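Local coordinates for protein putative secreted endoglycosylceramidase (Rhodococcus hoagii, PDB 6JYZ) that probably hydrolyses O-glycosidic linkages as a secreted glycosyl hydrolase family 5 endogalactosylceramidase acting on galactose-linked ceramide glycolipids, at residues A434-P437 / R441-L444; V452-V457 / W461-E466. All blocks are in the same frame, centred on the assembly; numbering follows the deposited sequence.

Overall arrangement
Both contacts lie in the beta-sandwich part at the C-terminal end of the chain, well away from its centre, and their own centres are about 8 Å apart. They come in series: contact 1 (434-437 with 441-444) closes before contact 2 (452-457 with 461-466) opens. Strands 431-437 and 460-467 are antiparallel neighbours, so the two contacts share a sheet, with Tyr436 O meeting Trp461 N at 2.8 Å in a probable hydrogen bond. Contact 1 spans the chain's passage from this sheet to strand 444-447 of the other sheet, whereas contact 2 is a hairpin within one sheet. Pro442 also packs on Trp461, joining the two into one apolar cluster.

Contact 1: residues A434-P437 / R441-L444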
loop_
_atom_site.group_PDB
_atom_site.type_symbol
_atom_site.label_atom_id
_atom_site.label_comp_id
_atom_site.label_asym_id
_atom_site.label_seq_id
_atom_site.Cartn_x
_atom_site.Cartn_y
_atom_site.Cartn_z
ATOM N N ALA A 434 -6.544 -6.850 -20.347
ATOM C CA ALA A 434 -7.415 -5.869 -19.712
ATOM C C ALA A 434 -8.505 -6.547 -18.911
ATOM O O ALA A 434 -8.910 -7.705 -19.223
ATOM C CB ALA A 434 -7.956 -4.883 -20.703
ATOM N N TRP A 435 -9.048 -5.841 -17.922
ATOM C CA TRP A 435 -10.157 -6.285 -17.087
ATOM C C TRP A 435 -11.407 -5.468 -17.366
ATOM O O TRP A 435 -11.340 -4.253 -17.513
ATOM C CB TRP A 435 -9.742 -6.022 -15.613
ATOM C CG TRP A 435 -10.877 -6.012 -14.642
ATOM C CD1 TRP A 435 -11.477 -4.916 -14.064
ATOM C CD2 TRP A 435 -11.652 -7.137 -14.127
ATOM N NE1 TRP A 435 -12.520 -5.265 -13.241
ATOM C CE2 TRP A 435 -12.660 -6.631 -13.282
ATOM C CE3 TRP A 435 -11.508 -8.534 -14.289
ATOM C CZ2 TRP A 435 -13.504 -7.496 -12.557
ATOM C CZ3 TRP A 435 -12.361 -9.371 -13.561
ATOM C CH2 TRP A 435 -13.336 -8.847 -12.714
ATOM N N TYR A 436 -12.561 -6.161 -17.310
ATOM C CA TYR A 436 -13.857 -5.503 -17.362
ATOM C C TYR A 436 -14.763 -6.137 -16.315
ATOM O O TYR A 436 -14.849 -7.368 -16.288
ATOM C CB TYR A 436 -14.550 -5.656 -18.740
ATOM C CG TYR A 436 -13.760 -5.061 -19.870
ATOM C CD1 TYR A 436 -12.729 -5.769 -20.469
ATOM C CD2 TYR A 436 -14.013 -3.769 -20.257
ATOM C CE1 TYR A 436 -11.898 -5.182 -21.395
ATOM C CE2 TYR A 436 -13.205 -3.169 -21.228
ATOM C CZ TYR A 436 -12.157 -3.872 -21.775
ATOM O OH TYR A 436 -11.312 -3.274 -22.674
ATOM N N PRO A 437 -15.452 -5.394 -15.451
ATOM C CA PRO A 437 -16.310 -6.009 -14.435
ATOM C C PRO A 437 -17.682 -6.361 -14.997
ATOM O O PRO A 437 -18.158 -5.728 -15.947
ATOM C CB PRO A 437 -16.494 -4.866 -13.393
ATOM C CG PRO A 437 -16.398 -3.586 -14.237
ATOM C CD PRO A 437 -15.369 -3.932 -15.311
ATOM N N ARG A 441 -21.485 -9.013 -21.124
ATOM C CA ARG A 441 -20.313 -9.002 -21.973
ATOM C C ARG A 441 -19.942 -7.577 -22.349
ATOM O O ARG A 441 -20.729 -6.768 -22.859
ATOM C CB ARG A 441 -20.585 -9.745 -23.294
ATOM C CG ARG A 441 -19.342 -10.128 -24.070
ATOM C CD ARG A 441 -19.656 -11.133 -25.195
ATOM N NE ARG A 441 -18.592 -11.112 -26.204
ATOM C CZ ARG A 441 -18.361 -10.096 -27.056
ATOM N NH1 ARG A 441 -19.111 -8.985 -27.027
ATOM N NH2 ARG A 441 -17.352 -10.199 -27.907
ATOM N N PRO A 442 -18.635 -7.225 -22.218
ATOM C CA PRO A 442 -18.162 -5.934 -22.662
ATOM C C PRO A 442 -18.461 -5.848 -24.158
ATOM O O PRO A 442 -18.298 -6.824 -24.911
ATOM C CB PRO A 442 -16.626 -6.004 -22.435
ATOM C CG PRO A 442 -16.480 -7.041 -21.415
ATOM C CD PRO A 442 -17.555 -8.082 -21.677
ATOM N N GLN A 443 -18.850 -4.668 -24.565
ATOM C CA GLN A 443 -19.156 -4.360 -25.955
ATOM C C GLN A 443 -18.095 -3.383 -26.390
ATOM O O GLN A 443 -18.129 -2.232 -26.034
ATOM C CB GLN A 443 -20.593 -3.856 -26.062
ATOM C CG GLN A 443 -21.609 -4.917 -25.733
ATOM C CD GLN A 443 -21.645 -6.062 -26.705
ATOM O OE1 GLN A 443 -21.022 -5.967 -27.752
ATOM N NE2 GLN A 443 -22.311 -7.130 -26.350
ATOM N N LEU A 444 -17.089 -3.871 -27.155
ATOM C CA LEU A 444 -15.876 -3.104 -27.403
ATOM C C LEU A 444 -15.624 -2.836 -28.883
ATOM O O LEU A 444 -16.099 -3.670 -29.710
ATOM C CB LEU A 444 -14.664 -3.894 -26.869
ATOM C CG LEU A 444 -14.811 -4.269 -25.389
ATOM C CD1 LEU A 444 -13.601 -5.121 -24.974
ATOM C CD2 LEU A 444 -14.915 -2.990 -24.541
#
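Pro442 lays its ring over one face of the Tyr436 side chain, near the rim rather than the middle. Its CB sits 4.3 Å from the centroid of the aromatic ring and 25° off the normal, a CH-pi contact, while Pro442 CG reaches back to Tyr436 CB at 3.6 Å. Proline suits the place: its compact ring offers C-H groups to the pi cloud and has no flexible chain to order. Tyr436 lies next to the end of strand 431-437 in one sheet of the C-terminal beta-sandwich, and Leu444 begins strand 444-447 in the other, so the ring packs between the sheets where the chain passes from one to the next. Val473, in the same sheet as Leu444, and Leu463, beside Tyr436, touch the tyrosine too. A tyrosine suits this position because its side chain is long enough to meet Pro442 near CB and Leu444 around CZ. Leu444 comes from the opposite direction and meets the far end of the ring obliquely with both methyls: CD1 is 3.7 Å from Tyr436 CZ, and CD2 is 3.7 Å from Tyr436 CE2. Its CG lies anti to the carbonyl carbon (chi1 -55°), which carries the forked end across to the tyrosine. Leu444 CD1 also touches the hydroxyl oxygen, Tyr436 OH, at 3.7 Å, purely by van der Waals contact.

Contact 2: residues V452-V457 / W461-E466; sequences VALTRV and WRLIGE
Arg462 O is held by two neighbours on the opposing strand: Thr455 N donates a nearly straight hydrogen bond (2.9 Å, 167° at the hydrogen), and the CA-H of Leu454 adds a weaker contact. The strands form an antiparallel beta hairpin in one sheet of the C-terminal beta-sandwich. Thr455 and Arg462 are a hydrogen-bonded pair, as are Ala453 and Ile464, each closed by two N-H...O bonds; Leu454 with Leu463 and Arg456 with Trp461 are the non-hydrogen-bonded pairs between and beyond them. Leu454, Leu463, Arg456 and Trp461 put their side chains on one face of the sheet, where Pro442 covers Leu454 and Trp461. There Arg456 runs across the indole. Its CG is anti to the backbone N (chi1 -174°), and the methylene CB lies over the six-membered ring of Trp461, 4.0 Å from its centroid. Farther out, Trp461 CZ2 stands over the centre of the guanidinium, 3.7 Å from Arg456 CZ, with the two planes 50° apart rather than stacked flat. Arginine fits because its aliphatic stem covers the indole while NH1 still reaches Ala439 O. Were Trp461 replaced by an alanine, the Arg456 stem and guanidinium would probably lose their aromatic support and a gap would open beside Pro442. On the other face Arg462 sends its guanidinium away from the hairpin to a salt bridge with Glu433, leaving its stem to pack against Val457, whose CG1 is 3.7 Å from Arg462 CG. Glycine's lack of a side chain suits the close approach of the strands at Gly465, whose CA is 4.3 Å from Val452 CA. From the same valine, Val452 CG1 packs on Leu463 CD1 at 3.5 Å.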
loop_
_atom_site.group_PDB
_atom_site.type_symbol
_atom_site.label_atom_id
_atom_site.label_comp_id
_atom_site.label_asym_id
_atom_site.label_seq_id
_atom_site.Cartn_x
_atom_site.Cartn_y
_atom_site.Cartn_z
ATOM N N VAL A 452 -8.237 -11.055 -30.745
ATOM C CA VAL A 452 -8.945 -10.667 -29.538
ATOM C C VAL A 452 -9.672 -11.841 -28.905
ATOM O O VAL A 452 -10.390 -12.560 -29.685
ATOM C CB VAL A 452 -9.944 -9.545 -29.808
ATOM C CG1 VAL A 452 -10.957 -9.399 -28.697
ATOM C CG2 VAL A 452 -9.202 -8.226 -29.983
ATOM N N ALA A 453 -9.612 -12.041 -27.599
ATOM C CA ALA A 453 -10.392 -13.050 -26.897
ATOM C C ALA A 453 -10.893 -12.445 -25.606
ATOM O O ALA A 453 -10.082 -11.900 -24.794
ATOM C CB ALA A 453 -9.573 -14.272 -26.586
ATOM N N LEU A 454 -12.191 -12.508 -25.376
ATOM C CA LEU A 454 -12.824 -12.058 -24.155
ATOM C C LEU A 454 -13.255 -13.311 -23.424
ATOM O O LEU A 454 -14.037 -14.094 -23.985
ATOM C CB LEU A 454 -14.034 -11.220 -24.552
ATOM C CG LEU A 454 -13.954 -9.701 -24.487
ATOM C CD1 LEU A 454 -15.295 -9.063 -24.874
ATOM C CD2 LEU A 454 -13.555 -9.185 -23.092
ATOM N N THR A 455 -12.758 -13.551 -22.232
ATOM C CA THR A 455 -12.960 -14.740 -21.439
ATOM C C THR A 455 -13.756 -14.337 -20.201
ATOM O O THR A 455 -13.327 -13.475 -19.405
ATOM C CB THR A 455 -11.594 -15.334 -21.041
ATOM O OG1 THR A 455 -10.999 -15.677 -22.305
ATOM C CG2 THR A 455 -11.728 -16.563 -20.146
ATOM N N ARG A 456 -14.900 -14.985 -19.944
ATOM C CA ARG A 456 -15.577 -14.784 -18.696
ATOM C C ARG A 456 -14.696 -15.343 -17.620
ATOM O O ARG A 456 -14.136 -16.453 -17.735
ATOM C CB ARG A 456 -17.020 -15.405 -18.592
ATOM C CG ARG A 456 -17.782 -15.056 -17.319
ATOM C CD ARG A 456 -19.119 -15.793 -17.044
ATOM N NE ARG A 456 -20.080 -15.535 -18.107
ATOM C CZ ARG A 456 -20.944 -14.510 -18.097
ATOM N NH1 ARG A 456 -20.917 -13.601 -17.128
ATOM N NH2 ARG A 456 -21.864 -14.379 -19.046
ATOM N N VAL A 457 -14.564 -14.533 -16.610
ATOM C CA VAL A 457 -13.822 -14.983 -15.475
ATOM C C VAL A 457 -14.727 -14.694 -14.315
ATOM O O VAL A 457 -15.810 -14.006 -14.328
ATOM C CB VAL A 457 -12.376 -14.372 -15.343
ATOM C CG1 VAL A 457 -11.619 -14.529 -16.667
ATOM C CG2 VAL A 457 -12.619 -12.824 -15.011
ATOM N N TRP A 461 -14.621 -10.129 -16.820
ATOM C CA TRP A 461 -14.107 -10.566 -18.079
ATOM C C TRP A 461 -12.657 -10.169 -18.204
ATOM O O TRP A 461 -12.272 -9.079 -17.757
ATOM C CB TRP A 461 -14.847 -9.932 -19.254
ATOM C CG TRP A 461 -16.307 -10.218 -19.208
ATOM C CD1 TRP A 461 -17.250 -9.617 -18.429
ATOM C CD2 TRP A 461 -16.955 -11.212 -20.010
ATOM N NE1 TRP A 461 -18.460 -10.220 -18.656
ATOM C CE2 TRP A 461 -18.323 -11.138 -19.650
ATOM C CE3 TRP A 461 -16.535 -12.108 -20.999
ATOM C CZ2 TRP A 461 -19.264 -12.011 -20.217
ATOM C CZ3 TRP A 461 -17.472 -12.929 -21.606
ATOM C CH2 TRP A 461 -18.813 -12.857 -21.208
ATOM N N ARG A 462 -11.858 -11.034 -18.819
ATOM C CA ARG A 462 -10.473 -10.696 -19.174
ATOM C C ARG A 462 -10.359 -10.639 -20.662
ATOM O O ARG A 462 -10.819 -11.571 -21.391
ATOM C CB ARG A 462 -9.518 -11.728 -18.592
ATOM C CG ARG A 462 -9.356 -11.573 -17.090
ATOM C CD ARG A 462 -8.407 -10.367 -16.752
ATOM N NE ARG A 462 -7.062 -10.606 -17.252
ATOM C CZ ARG A 462 -6.123 -11.260 -16.625
ATOM N NH1 ARG A 462 -6.394 -11.758 -15.442
ATOM N NH2 ARG A 462 -4.953 -11.398 -17.230
ATOM N N LEU A 463 -9.745 -9.606 -21.222
ATOM C CA LEU A 463 -9.467 -9.423 -22.605
ATOM C C LEU A 463 -7.998 -9.678 -22.858
ATOM O O LEU A 463 -7.123 -9.176 -22.108
ATOM C CB LEU A 463 -9.876 -8.007 -23.013
ATOM C CG LEU A 463 -9.336 -7.586 -24.363
ATOM C CD1 LEU A 463 -10.132 -8.147 -25.518
ATOM C CD2 LEU A 463 -9.368 -6.051 -24.470
ATOM N N ILE A 464 -7.698 -10.374 -23.935
ATOM C CA ILE A 464 -6.367 -10.459 -24.488
ATOM C C ILE A 464 -6.408 -10.147 -25.945
ATOM O O ILE A 464 -7.424 -10.322 -26.626
ATOM C CB ILE A 464 -5.736 -11.839 -24.223
ATOM C CG1 ILE A 464 -5.713 -12.226 -22.746
ATOM C CG2 ILE A 464 -4.360 -11.970 -24.837
ATOM C CD1 ILE A 464 -4.618 -11.632 -21.944
ATOM N N GLY A 465 -5.338 -9.622 -26.484
ATOM C CA GLY A 465 -5.182 -9.420 -27.896
ATOM C C GLY A 465 -3.792 -8.931 -28.225
ATOM O O GLY A 465 -3.012 -8.667 -27.292
ATOM N N GLU A 466 -3.388 -8.887 -29.465
ATOM C CA GLU A 466 -2.039 -8.527 -29.850
ATOM C C GLU A 466 -2.015 -7.221 -30.615
ATOM O O GLU A 466 -2.718 -7.067 -31.621
ATOM C CB GLU A 466 -1.457 -9.597 -30.807
ATOM C CG GLU A 466 0.064 -9.511 -30.953
ATOM C CD GLU A 466 0.959 -9.838 -29.752
ATOM O OE1 GLU A 466 0.454 -10.401 -28.762
ATOM O OE2 GLU A 466 2.184 -9.530 -29.814
#